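Local coordinates for putative secreted lipase (Streptomyces sp. W007, PDB 5H6B), which probably hydrolyses triacylglycerol ester bonds as a thermostable class 2 lipase of the alpha/beta hydrolase clan, at residues 128-134 and 189-195; 135-139 and 208-212; 197-203 and 228-232. All blocks are in the same frame, centred on the assembly; numbering follows the deposited sequence.

Contact 1: 128-134 and 189-195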
# COMPACT_ATOMS: atom_id res chain seq x y z
N VAL A 128 -3.89 -6.92 12.30
CA VAL A 128 -4.42 -6.41 11.01
C VAL A 128 -5.65 -7.18 10.50
O VAL A 128 -5.62 -8.40 10.33
CB VAL A 128 -3.34 -6.41 9.91
CG1 VAL A 128 -3.91 -6.02 8.55
CG2 VAL A 128 -2.20 -5.47 10.28
N ASN A 129 -6.70 -6.42 10.20
CA ASN A 129 -7.95 -6.95 9.67
C ASN A 129 -7.93 -7.03 8.13
O ASN A 129 -8.31 -8.05 7.55
CB ASN A 129 -9.10 -6.05 10.15
CG ASN A 129 -10.40 -6.30 9.41
OD1 ASN A 129 -11.04 -7.32 9.60
ND2 ASN A 129 -10.81 -5.35 8.59
N ALA A 130 -7.48 -5.96 7.47
CA ALA A 130 -7.49 -5.87 6.02
C ALA A 130 -6.21 -5.22 5.46
O ALA A 130 -5.66 -4.28 6.05
CB ALA A 130 -8.72 -5.13 5.52
N LEU A 131 -5.74 -5.78 4.35
CA LEU A 131 -4.65 -5.23 3.60
C LEU A 131 -5.14 -4.94 2.19
O LEU A 131 -5.45 -5.87 1.43
CB LEU A 131 -3.46 -6.19 3.54
CG LEU A 131 -2.29 -5.75 2.65
CD1 LEU A 131 -1.77 -4.36 3.00
CD2 LEU A 131 -1.18 -6.76 2.70
N VAL A 132 -5.18 -3.66 1.85
CA VAL A 132 -5.54 -3.19 0.53
C VAL A 132 -4.28 -2.74 -0.17
O VAL A 132 -3.58 -1.86 0.31
CB VAL A 132 -6.54 -2.03 0.63
CG1 VAL A 132 -7.05 -1.64 -0.75
CG2 VAL A 132 -7.68 -2.41 1.56
N GLY A 133 -4.00 -3.38 -1.31
CA GLY A 133 -2.84 -3.11 -2.13
C GLY A 133 -3.29 -2.44 -3.41
O GLY A 133 -4.18 -2.94 -4.09
N ILE A 134 -2.67 -1.30 -3.73
CA ILE A 134 -2.91 -0.58 -4.96
C ILE A 134 -1.62 -0.73 -5.76
O ILE A 134 -0.56 -0.35 -5.29
CB ILE A 134 -3.20 0.91 -4.72
CG1 ILE A 134 -4.23 1.10 -3.61
CG2 ILE A 134 -3.71 1.56 -6.00
CD1 ILE A 134 -4.52 2.55 -3.29
N GLY A 189 -7.13 -14.92 8.83
CA GLY A 189 -7.56 -13.78 9.66
C GLY A 189 -7.64 -12.44 8.93
O GLY A 189 -8.20 -11.49 9.48
N VAL A 190 -7.10 -12.35 7.71
CA VAL A 190 -6.96 -11.06 7.01
C VAL A 190 -7.74 -11.03 5.69
O VAL A 190 -7.72 -11.99 4.92
CB VAL A 190 -5.46 -10.74 6.74
CG1 VAL A 190 -5.29 -9.37 6.08
CG2 VAL A 190 -4.68 -10.80 8.04
N ARG A 191 -8.43 -9.91 5.45
CA ARG A 191 -9.13 -9.69 4.19
C ARG A 191 -8.26 -8.85 3.25
O ARG A 191 -7.91 -7.72 3.54
CB ARG A 191 -10.49 -9.06 4.43
CG ARG A 191 -11.39 -9.94 5.31
CD ARG A 191 -12.81 -10.11 4.79
NE ARG A 191 -13.74 -9.11 5.31
CZ ARG A 191 -14.98 -8.90 4.86
NH1 ARG A 191 -15.48 -9.60 3.84
NH2 ARG A 191 -15.73 -7.97 5.43
N TYR A 192 -7.91 -9.45 2.11
CA TYR A 192 -6.99 -8.87 1.15
C TYR A 192 -7.75 -8.37 -0.05
O TYR A 192 -8.58 -9.11 -0.61
CB TYR A 192 -6.01 -9.93 0.66
CG TYR A 192 -5.07 -10.49 1.70
CD1 TYR A 192 -5.49 -11.48 2.60
CD2 TYR A 192 -3.75 -10.07 1.76
CE1 TYR A 192 -4.61 -12.02 3.53
CE2 TYR A 192 -2.87 -10.61 2.67
CZ TYR A 192 -3.29 -11.58 3.55
OH TYR A 192 -2.38 -12.06 4.46
N THR A 193 -7.45 -7.13 -0.47
CA THR A 193 -7.93 -6.58 -1.75
C THR A 193 -6.71 -6.10 -2.56
O THR A 193 -5.72 -5.62 -2.00
CB THR A 193 -8.92 -5.42 -1.53
OG1 THR A 193 -9.95 -5.82 -0.60
CG2 THR A 193 -9.57 -4.95 -2.85
N VAL A 194 -6.76 -6.31 -3.87
CA VAL A 194 -5.75 -5.82 -4.79
C VAL A 194 -6.47 -5.08 -5.90
O VAL A 194 -7.43 -5.59 -6.49
CB VAL A 194 -4.89 -6.94 -5.38
CG1 VAL A 194 -3.88 -6.38 -6.38
CG2 VAL A 194 -4.16 -7.70 -4.29
N ILE A 195 -6.03 -3.85 -6.17
CA ILE A 195 -6.54 -3.05 -7.25
C ILE A 195 -5.34 -2.82 -8.16
O ILE A 195 -4.33 -2.23 -7.75
CB ILE A 195 -7.13 -1.72 -6.75
CG1 ILE A 195 -8.18 -1.96 -5.67
CG2 ILE A 195 -7.70 -0.93 -7.91
CD1 ILE A 195 -8.45 -0.77 -4.79
O HOH W 1 -3.92 -6.94 -0.58
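Leu131 reaches the ring of Tyr192 at a slant, its CD2 4.2 Å from Tyr192 CE2. One face of that ring is taken by a residue of the same segment: Val190 CG1 sits 3.7 Å above the plane, shifted toward the rim. Val190 CG1 lies anti to the backbone N (chi1 -177°), beside the carbonyl carbon, and from there it also comes within 4.5 Å of Leu131 CB. The phenol oxygen of Tyr192 is tied to the backbone N of Val187, while the ring packs against Asn116 and Leu119 of helix 115-121. Behind these side chains, strands 130-134 and 191-195 run parallel, only 10° apart, as neighbours in the central sheet of an alpha/beta hydrolase fold. Five backbone hydrogen bonds zip them together, from Arg191 N to Asn129 O at 2.8 Å through to Ile195 N to Gly133 O at 2.9 Å. Between Leu131 O and Thr193 O, which are both acceptors, a water donates to each, at 2.7 Å from Leu131 O and 2.6 Å from Thr193 O; it bridges two carbonyls that already accept backbone N-H groups. On the reverse face of the sheet, Val132 CG1 meets Ile195 CD1 at 4.4 Å, and Thr193 and Ile195 lean on helix 240-250. Strand 103-108 flanks 130-134 on its other side, and Asn129 ND2 bonds Asp104 OD1 there.

Contact 2: 135-139 and 208-212. With ZN (zinc ion), chain D.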
# COMPACT_ATOMS: atom_id res chain seq x y z
N ALA A 135 -1.74 -1.33 -6.93
CA ALA A 135 -0.61 -1.70 -7.77
C ALA A 135 0.54 -2.38 -7.02
O ALA A 135 1.69 -2.06 -7.26
CB ALA A 135 -0.13 -0.49 -8.56
N PRO A 136 0.23 -3.32 -6.11
CA PRO A 136 1.30 -3.90 -5.29
C PRO A 136 2.18 -4.89 -6.07
O PRO A 136 1.64 -5.72 -6.82
CB PRO A 136 0.53 -4.64 -4.21
CG PRO A 136 -0.72 -5.10 -4.91
CD PRO A 136 -1.05 -4.03 -5.91
N ASP A 137 3.51 -4.82 -5.93
CA ASP A 137 4.37 -5.82 -6.60
C ASP A 137 4.54 -7.08 -5.76
O ASP A 137 5.64 -7.41 -5.31
CB ASP A 137 5.71 -5.24 -7.06
CG ASP A 137 6.56 -4.64 -5.93
OD1 ASP A 137 6.06 -4.21 -4.86
OD2 ASP A 137 7.77 -4.57 -6.16
N ASN A 138 3.44 -7.84 -5.63
CA ASN A 138 3.37 -8.95 -4.64
C ASN A 138 4.28 -10.15 -4.94
O ASN A 138 4.62 -10.91 -4.02
CB ASN A 138 1.91 -9.39 -4.41
CG ASN A 138 1.19 -8.50 -3.39
OD1 ASN A 138 1.71 -8.26 -2.31
ND2 ASN A 138 -0.02 -8.04 -3.72
N HIS A 139 4.66 -10.31 -6.21
CA HIS A 139 5.70 -11.27 -6.62
C HIS A 139 6.87 -10.58 -7.32
O HIS A 139 7.52 -11.16 -8.19
CB HIS A 139 5.08 -12.37 -7.48
CG HIS A 139 3.85 -12.92 -6.85
ND1 HIS A 139 2.62 -12.36 -7.06
CD2 HIS A 139 3.68 -13.89 -5.93
CE1 HIS A 139 1.72 -13.00 -6.34
NE2 HIS A 139 2.34 -13.93 -5.64
N THR A 208 0.63 -10.53 -11.92
CA THR A 208 1.50 -10.89 -10.79
C THR A 208 1.29 -10.00 -9.54
O THR A 208 1.79 -10.32 -8.46
CB THR A 208 3.00 -10.82 -11.16
OG1 THR A 208 3.35 -9.48 -11.56
CG2 THR A 208 3.35 -11.81 -12.28
N GLN A 209 0.55 -8.90 -9.69
CA GLN A 209 0.17 -8.07 -8.55
C GLN A 209 -0.91 -8.75 -7.71
O GLN A 209 -0.98 -8.55 -6.51
CB GLN A 209 -0.32 -6.71 -9.02
CG GLN A 209 0.70 -5.95 -9.86
CD GLN A 209 0.12 -4.69 -10.44
OE1 GLN A 209 -0.84 -4.12 -9.90
NE2 GLN A 209 0.67 -4.25 -11.56
N TYR A 210 -1.76 -9.54 -8.38
CA TYR A 210 -2.86 -10.25 -7.73
C TYR A 210 -2.39 -11.26 -6.70
O TYR A 210 -1.35 -11.90 -6.88
CB TYR A 210 -3.73 -10.98 -8.75
CG TYR A 210 -4.52 -10.12 -9.70
CD1 TYR A 210 -4.95 -8.83 -9.35
CD2 TYR A 210 -4.91 -10.62 -10.95
CE1 TYR A 210 -5.69 -8.07 -10.24
CE2 TYR A 210 -5.66 -9.87 -11.84
CZ TYR A 210 -6.05 -8.59 -11.46
OH TYR A 210 -6.77 -7.82 -12.32
N LEU A 211 -3.17 -11.38 -5.63
CA LEU A 211 -2.95 -12.37 -4.59
C LEU A 211 -3.89 -13.57 -4.77
O LEU A 211 -4.90 -13.50 -5.46
CB LEU A 211 -3.16 -11.74 -3.21
CG LEU A 211 -2.12 -10.71 -2.76
CD1 LEU A 211 -2.67 -9.92 -1.58
CD2 LEU A 211 -0.80 -11.34 -2.39
N ASP A 212 -3.54 -14.67 -4.13
CA ASP A 212 -4.31 -15.90 -4.19
C ASP A 212 -4.60 -16.38 -2.77
O ASP A 212 -3.72 -16.39 -1.91
CB ASP A 212 -3.53 -16.96 -4.94
CG ASP A 212 -4.11 -18.34 -4.80
OD1 ASP A 212 -5.01 -18.71 -5.59
OD2 ASP A 212 -3.63 -19.08 -3.92
ZN ZN D . 1.73 -15.98 -4.93
O HOH W 2 4.34 -8.76 -8.47
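His139 presents its ring edge-on to the backbone of Thr208, and ND1 donates to Thr208 O at 2.6 Å, the acceptor only 4° out of the ring plane. This is a meeting of two loops of the alpha/beta hydrolase fold: 135-139 leaves the end of strand 128-134 through an inverse gamma turn centred on Asp137, and 208-212 leads toward strand 216-220. With ND1 giving its hydrogen to the carbonyl, NE2 across the ring is left to bind a zinc ion at 2.3 Å, a site completed on the protein side by Asp185. Thr208 O thus acts as a second-shell group that fixes the rotation of a zinc ligand, and Tyr210 O also lies at the edge of the same ring. Asn138 lies at about a right angle to Leu211, whose CG comes within 3.5 Å of Asn138 ND2. That nitrogen donates almost straight (172°) to Gln209 O, which lies nearly in the amide plane. Gln209 in turn crosses Pro136 at about a right angle. Its chain, extended beyond CG (chi2 173°), carries the amide past the proline to the backbone before it, while Gln209 NE2 bonds Val203 O outside the contact. Pro136 O presses close to the start of this side chain, 3.1 Å from Gln209 CB, and at the far end Gln209 OE1 stands 3.2 Å from Ala135 CA.

Contact 3: 197-203 and 228-232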
# COMPACT_ATOMS: atom_id res chain seq x y z
N THR A 197 -4.05 -2.06 -12.45
CA THR A 197 -4.37 -1.44 -13.75
C THR A 197 -3.61 -2.19 -14.85
O THR A 197 -2.41 -2.51 -14.72
CB THR A 197 -4.05 0.07 -13.80
OG1 THR A 197 -4.19 0.54 -15.13
CG2 THR A 197 -2.62 0.38 -13.31
N LYS A 198 -4.29 -2.41 -15.96
CA LYS A 198 -3.75 -3.16 -17.07
C LYS A 198 -2.72 -2.32 -17.81
O LYS A 198 -1.97 -2.86 -18.58
CB LYS A 198 -4.86 -3.60 -18.03
CG LYS A 198 -5.26 -2.53 -19.04
CD LYS A 198 -6.62 -2.77 -19.64
CE LYS A 198 -6.66 -4.02 -20.48
NZ LYS A 198 -8.07 -4.23 -20.93
N TYR A 199 -2.71 -1.00 -17.59
CA TYR A 199 -1.69 -0.13 -18.17
C TYR A 199 -0.47 0.05 -17.25
O TYR A 199 0.33 0.96 -17.46
CB TYR A 199 -2.31 1.22 -18.53
CG TYR A 199 -3.52 1.05 -19.40
CD1 TYR A 199 -3.39 0.69 -20.75
CD2 TYR A 199 -4.80 1.20 -18.87
CE1 TYR A 199 -4.51 0.52 -21.56
CE2 TYR A 199 -5.93 1.04 -19.67
CZ TYR A 199 -5.78 0.69 -21.00
OH TYR A 199 -6.92 0.53 -21.76
N ASP A 200 -0.31 -0.83 -16.25
CA ASP A 200 0.86 -0.79 -15.38
C ASP A 200 2.14 -1.04 -16.20
O ASP A 200 2.29 -2.08 -16.80
CB ASP A 200 0.74 -1.79 -14.25
CG ASP A 200 1.61 -1.43 -13.04
OD1 ASP A 200 2.83 -1.22 -13.24
OD2 ASP A 200 1.08 -1.38 -11.89
N GLN A 201 3.04 -0.06 -16.17
CA GLN A 201 4.33 -0.13 -16.88
C GLN A 201 5.52 -0.56 -16.00
O GLN A 201 6.60 -0.83 -16.52
CB GLN A 201 4.61 1.23 -17.55
CG GLN A 201 5.17 2.36 -16.66
CD GLN A 201 4.14 3.05 -15.77
OE1 GLN A 201 3.18 2.43 -15.28
NE2 GLN A 201 4.35 4.36 -15.52
N VAL A 202 5.32 -0.59 -14.68
CA VAL A 202 6.38 -0.82 -13.68
C VAL A 202 6.43 -2.27 -13.20
O VAL A 202 7.50 -2.78 -12.89
CB VAL A 202 6.15 0.07 -12.42
CG1 VAL A 202 7.11 -0.28 -11.27
CG2 VAL A 202 6.25 1.55 -12.78
N VAL A 203 5.25 -2.89 -13.07
CA VAL A 203 5.08 -4.20 -12.44
C VAL A 203 4.29 -5.03 -13.43
O VAL A 203 3.05 -4.99 -13.43
CB VAL A 203 4.30 -4.11 -11.12
CG1 VAL A 203 4.14 -5.49 -10.50
CG2 VAL A 203 4.96 -3.14 -10.16
N ASP A 228 -10.68 4.57 -17.66
CA ASP A 228 -9.64 4.94 -16.69
C ASP A 228 -8.34 4.25 -17.12
O ASP A 228 -8.15 3.04 -16.90
CB ASP A 228 -10.04 4.56 -15.26
CG ASP A 228 -9.04 5.03 -14.21
OD1 ASP A 228 -7.95 5.51 -14.59
OD2 ASP A 228 -9.33 4.92 -13.00
N LEU A 229 -7.44 5.02 -17.72
CA LEU A 229 -6.18 4.51 -18.20
C LEU A 229 -5.00 4.82 -17.25
O LEU A 229 -3.86 4.84 -17.71
CB LEU A 229 -5.90 5.08 -19.60
CG LEU A 229 -7.07 5.12 -20.59
CD1 LEU A 229 -6.61 5.71 -21.91
CD2 LEU A 229 -7.70 3.74 -20.80
N SER A 230 -5.25 5.04 -15.96
CA SER A 230 -4.16 5.24 -14.98
C SER A 230 -3.07 4.20 -15.12
O SER A 230 -3.36 3.03 -15.28
CB SER A 230 -4.67 5.20 -13.53
OG SER A 230 -5.33 6.40 -13.20
N GLU A 231 -1.83 4.65 -15.04
CA GLU A 231 -0.68 3.77 -14.96
C GLU A 231 -0.26 3.61 -13.48
O GLU A 231 -1.04 3.91 -12.57
CB GLU A 231 0.44 4.23 -15.91
CG GLU A 231 0.89 5.69 -15.82
CD GLU A 231 1.33 6.09 -14.42
OE1 GLU A 231 0.55 6.80 -13.73
OE2 GLU A 231 2.44 5.69 -14.00
N HIS A 232 0.96 3.14 -13.24
CA HIS A 232 1.38 2.69 -11.93
C HIS A 232 1.35 3.80 -10.86
O HIS A 232 0.91 3.56 -9.73
CB HIS A 232 2.77 2.08 -12.03
CG HIS A 232 3.26 1.48 -10.76
ND1 HIS A 232 2.90 0.22 -10.32
CD2 HIS A 232 4.12 1.97 -9.82
CE1 HIS A 232 3.49 -0.03 -9.17
NE2 HIS A 232 4.24 1.00 -8.85
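His232 is gripped by Asp200 and Val202. Its ND1 donates to Asp200 OD2 at 2.9 Å, with OD2 in the ring plane and the nitrogen arriving on the syn side of the carboxylate; the two planes stand 62° apart. Val202 CB lies over one face of the His232 ring in a CH-pi contact, 3.8 Å from the centroid, and Val203 CG2 reaches His232 CE1 at 3.6 Å. With CG opposite its backbone N (chi1 -157°), Asp200 brings its carboxylate to the ring, where OD1 accepts from the backbone N of Val202 and Val203, the loop thus holding it. An alanine at Asp200 would probably leave His232 ND1 without its acceptor and the ring freer to turn, with those two backbone N-H groups losing their partner. Gln201 takes His232 N on OE1 and donates from NE2 to the anti lone pair of Glu231 OE2 at 2.8 Å; Glu231 caps the start of helix 232-237. On the solvent side, Leu229 CD2 comes obliquely against the exposed Tyr199 ring, 3.4 Å from CE2 of Tyr199. Between them, Thr197 OG1 donates to Ser230 O at 2.6 Å. Since His232 NE2 is bonded to Ser109 OG, this is consistent with a lipase Ser-His-Asp triad.

How the contacts relate
The three contacts descend from the sheet into the probable active site. Contact 1 feeds straight into contact 2, their centres 11 Å apart: Ala135 N lies 2.9 Å from Ile195 O, probably extending the strand pairing by one bond, and Tyr192 CD2 packs on Leu211 CD1 at 3.5 Å. Contact 2 then borders contact 3, 13 Å away between centres, where Ala135 O approaches His232 CE1 at 3.3 Å and Ala135 CB lies 3.7 Å from Asp200 OD2. Contacts 1 and 3, about 20 Å apart between centres, adjoin only along the chain. The loop 135-139 thus touches the presumed triad at its start and holds a zinc ligand at its end.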